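Local atomic coordinates of Afp3 (Serratia entomophila, PDB entry 6RBN), a protein that probably serves as a sheath subunit of the anti-feeding prophage, a contractile injection system, helping to build the helical sheath around the inner tube. Residues Asn372-Val380 with Ile421-Gln429. Numbering follows the deposited sequence.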
loop_
_atom_site.group_PDB
_atom_site.type_symbol
_atom_site.label_atom_id
_atom_site.label_comp_id
_atom_site.label_asym_id
_atom_site.label_seq_id
_atom_site.Cartn_x
_atom_site.Cartn_y
_atom_site.Cartn_z
ATOM N N ASN D 372 -40.231 31.651 4.765
ATOM C CA ASN D 372 -40.636 31.222 6.103
ATOM C C ASN D 372 -40.898 29.720 6.070
ATOM O O ASN D 372 -42.036 29.247 6.067
ATOM C CB ASN D 372 -41.860 32.003 6.562
ATOM C CG ASN D 372 -42.134 31.850 8.044
ATOM O OD1 ASN D 372 -41.405 31.165 8.760
ATOM N ND2 ASN D 372 -43.194 32.488 8.514
ATOM N N SER D 373 -39.814 28.956 6.053
ATOM C CA SER D 373 -39.856 27.505 5.986
ATOM C C SER D 373 -39.052 26.918 7.142
ATOM O O SER D 373 -38.439 27.639 7.926
ATOM C CB SER D 373 -39.327 27.010 4.639
ATOM O OG SER D 373 -37.955 27.325 4.484
ATOM N N GLN D 374 -39.059 25.589 7.231
ATOM C CA GLN D 374 -38.385 24.911 8.331
ATOM C C GLN D 374 -36.873 24.940 8.169
ATOM O O GLN D 374 -36.153 24.803 9.159
ATOM C CB GLN D 374 -38.900 23.473 8.424
ATOM C CG GLN D 374 -38.726 22.783 9.769
ATOM C CD GLN D 374 -37.417 22.049 9.914
ATOM O OE1 GLN D 374 -36.801 21.653 8.937
ATOM N NE2 GLN D 374 -37.002 21.833 11.147
ATOM N N LEU D 375 -36.382 25.132 6.944
ATOM C CA LEU D 375 -34.952 25.309 6.716
ATOM C C LEU D 375 -34.460 26.636 7.275
ATOM O O LEU D 375 -33.335 26.712 7.777
ATOM C CB LEU D 375 -34.660 25.188 5.216
ATOM C CG LEU D 375 -33.280 25.223 4.543
ATOM C CD1 LEU D 375 -32.813 26.633 4.229
ATOM C CD2 LEU D 375 -32.246 24.518 5.388
ATOM N N THR D 376 -35.276 27.683 7.197
ATOM C CA THR D 376 -34.890 28.977 7.744
ATOM C C THR D 376 -34.949 28.978 9.266
ATOM O O THR D 376 -34.101 29.597 9.915
ATOM C CB THR D 376 -35.792 30.070 7.162
ATOM O OG1 THR D 376 -35.726 30.022 5.733
ATOM C CG2 THR D 376 -35.358 31.451 7.603
ATOM N N TRP D 377 -35.902 28.245 9.844
ATOM C CA TRP D 377 -36.068 28.208 11.294
ATOM C C TRP D 377 -34.893 27.524 11.974
ATOM O O TRP D 377 -34.571 27.844 13.121
ATOM C CB TRP D 377 -37.358 27.472 11.650
ATOM C CG TRP D 377 -38.586 28.093 11.095
ATOM C CD1 TRP D 377 -38.726 29.358 10.613
ATOM C CD2 TRP D 377 -39.840 27.446 10.886
ATOM N NE1 TRP D 377 -39.999 29.550 10.153
ATOM C CE2 TRP D 377 -40.703 28.387 10.305
ATOM C CE3 TRP D 377 -40.321 26.160 11.151
ATOM C CZ2 TRP D 377 -42.016 28.088 9.984
ATOM C CZ3 TRP D 377 -41.625 25.867 10.829
ATOM C CH2 TRP D 377 -42.458 26.825 10.254
ATOM N N LYS D 378 -34.245 26.583 11.287
ATOM C CA LYS D 378 -33.049 25.952 11.821
ATOM C C LYS D 378 -31.812 26.813 11.615
ATOM O O LYS D 378 -30.862 26.719 12.395
ATOM C CB LYS D 378 -32.841 24.582 11.177
ATOM C CG LYS D 378 -33.989 23.581 11.316
ATOM C CD LYS D 378 -34.160 23.005 12.716
ATOM C CE LYS D 378 -35.339 23.622 13.457
ATOM N NZ LYS D 378 -35.583 22.977 14.770
ATOM N N ARG D 379 -31.795 27.642 10.568
ATOM C CA ARG D 379 -30.695 28.582 10.387
ATOM C C ARG D 379 -30.745 29.697 11.415
ATOM O O ARG D 379 -29.706 30.261 11.772
ATOM C CB ARG D 379 -30.720 29.172 8.980
ATOM C CG ARG D 379 -30.394 28.186 7.882
ATOM C CD ARG D 379 -30.535 28.820 6.507
ATOM N NE ARG D 379 -29.529 29.845 6.257
ATOM C CZ ARG D 379 -29.788 31.145 6.169
ATOM N NH1 ARG D 379 -31.029 31.588 6.313
ATOM N NH2 ARG D 379 -28.807 32.005 5.939
ATOM N N VAL D 380 -31.940 30.032 11.892
ATOM C CA VAL D 380 -32.091 31.053 12.918
ATOM C C VAL D 380 -31.799 30.473 14.299
ATOM O O VAL D 380 -31.200 31.139 15.150
ATOM C CB VAL D 380 -33.502 31.663 12.812
ATOM C CG1 VAL D 380 -33.776 32.595 13.933
ATOM C CG2 VAL D 380 -33.635 32.426 11.516
ATOM N N ILE D 421 -47.664 31.241 10.762
ATOM C CA ILE D 421 -46.768 31.207 9.610
ATOM C C ILE D 421 -47.405 31.918 8.422
ATOM O O ILE D 421 -46.737 32.665 7.696
ATOM C CB ILE D 421 -46.371 29.753 9.273
ATOM C CG1 ILE D 421 -45.385 29.200 10.299
ATOM C CG2 ILE D 421 -45.766 29.623 7.887
ATOM C CD1 ILE D 421 -45.975 28.338 11.347
ATOM N N ASN D 422 -48.719 31.744 8.245
ATOM C CA ASN D 422 -49.410 32.282 7.078
ATOM C C ASN D 422 -49.473 33.802 7.092
ATOM O O ASN D 422 -49.557 34.424 6.028
ATOM C CB ASN D 422 -50.817 31.699 6.994
ATOM C CG ASN D 422 -50.816 30.224 6.679
ATOM O OD1 ASN D 422 -50.036 29.757 5.852
ATOM N ND2 ASN D 422 -51.693 29.478 7.334
ATOM N N GLN D 423 -49.425 34.419 8.268
ATOM C CA GLN D 423 -49.326 35.866 8.358
ATOM C C GLN D 423 -47.882 36.348 8.432
ATOM O O GLN D 423 -47.647 37.537 8.663
ATOM C CB GLN D 423 -50.141 36.380 9.547
ATOM C CG GLN D 423 -49.708 35.875 10.897
ATOM C CD GLN D 423 -50.663 36.309 11.989
ATOM O OE1 GLN D 423 -51.633 37.020 11.730
ATOM N NE2 GLN D 423 -50.398 35.885 13.216
ATOM N N GLY D 424 -46.917 35.451 8.239
ATOM C CA GLY D 424 -45.556 35.832 7.915
ATOM C C GLY D 424 -44.616 36.099 9.070
ATOM O O GLY D 424 -43.778 36.999 8.979
ATOM N N LYS D 425 -44.713 35.329 10.148
ATOM C CA LYS D 425 -43.864 35.560 11.305
ATOM C C LYS D 425 -43.350 34.235 11.848
ATOM O O LYS D 425 -43.985 33.190 11.689
ATOM C CB LYS D 425 -44.614 36.334 12.397
ATOM C CG LYS D 425 -45.777 35.590 13.005
ATOM C CD LYS D 425 -46.486 36.422 14.049
ATOM C CE LYS D 425 -47.325 37.500 13.404
ATOM N NZ LYS D 425 -48.142 38.222 14.411
ATOM N N MET D 426 -42.175 34.284 12.472
ATOM C CA MET D 426 -41.640 33.156 13.214
ATOM C C MET D 426 -41.445 33.560 14.668
ATOM O O MET D 426 -41.084 34.702 14.964
ATOM C CB MET D 426 -40.328 32.633 12.607
ATOM C CG MET D 426 -39.161 33.589 12.607
ATOM S SD MET D 426 -37.695 32.866 11.852
ATOM C CE MET D 426 -38.145 32.916 10.127
ATOM N N ILE D 427 -41.720 32.627 15.577
ATOM C CA ILE D 427 -41.709 32.888 17.011
ATOM C C ILE D 427 -40.694 31.963 17.663
ATOM O O ILE D 427 -40.758 30.743 17.490
ATOM C CB ILE D 427 -43.106 32.706 17.631
ATOM C CG1 ILE D 427 -44.070 33.739 17.060
ATOM C CG2 ILE D 427 -43.045 32.832 19.138
ATOM C CD1 ILE D 427 -45.486 33.533 17.475
ATOM N N ILE D 428 -39.758 32.551 18.403
ATOM C CA ILE D 428 -38.611 31.856 18.971
ATOM C C ILE D 428 -38.638 32.069 20.475
ATOM O O ILE D 428 -38.844 33.195 20.938
ATOM C CB ILE D 428 -37.300 32.401 18.385
ATOM C CG1 ILE D 428 -37.359 32.386 16.867
ATOM C CG2 ILE D 428 -36.121 31.568 18.837
ATOM C CD1 ILE D 428 -36.444 33.369 16.263
ATOM N N GLN D 429 -38.424 31.004 21.236
ATOM C CA GLN D 429 -38.342 31.093 22.688
ATOM C C GLN D 429 -36.902 30.884 23.121
ATOM O O GLN D 429 -36.351 29.792 22.956
ATOM C CB GLN D 429 -39.259 30.075 23.358
ATOM C CG GLN D 429 -40.721 30.387 23.182
ATOM C CD GLN D 429 -41.603 29.358 23.834
ATOM O OE1 GLN D 429 -41.118 28.376 24.388
ATOM N NE2 GLN D 429 -42.910 29.566 23.759
#
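In the C-terminal domain of this sheath protein, helix 374-392 packs against strand 425-432 of a β-sheet, and here its first turns meet that strand and the end of helix 418-422. Asn372, just ahead of the helix, uses both ends of its amide. Its ND2 reaches across in a weak hydrogen bond to Lys425 O (3.3 Å), while OD1 accepts one from Trp377 NE1 (2.6 Å) of the adjoining helix. The indole N-H meets this oxygen head-on, with a C=O...N angle of 175°, and OD1 lies almost in the ring plane, an arrangement that probably helps to fix the turn of amide and indole. An amide suits this place because it donates and accepts at once. The large indole of Trp377 suits a buried place between two apolar side chains. Ile421 CG1 approaches its six-membered ring obliquely, 3.6 Å from CZ2. Met426 sets its CE methyl at the ring edge, 3.6 Å from CD1, and its SD lies obliquely to the five-membered ring, a Met-aromatic contact. The Met426 chain is bent at its last torsion (chi3 74°), turning CE back toward the indole and Thr376 CG2 while SD faces Val380 CG2; an unbranched, flexible thioether can touch all three together. One turn along the helix from Thr376, Val380 CG1 meets Ile428 CD1 at 3.6 Å, two β-branched apolar side chains that extend the packing along the strand. Gly424, at positive phi, makes the turn between helix 418-422 and the strand. Helix and strand axes run 37° apart; strand 406-409 pairs antiparallel with strand 425-432, which also pairs in parallel with a strand of a neighbouring Afp2 chain, extending the sheet between subunits.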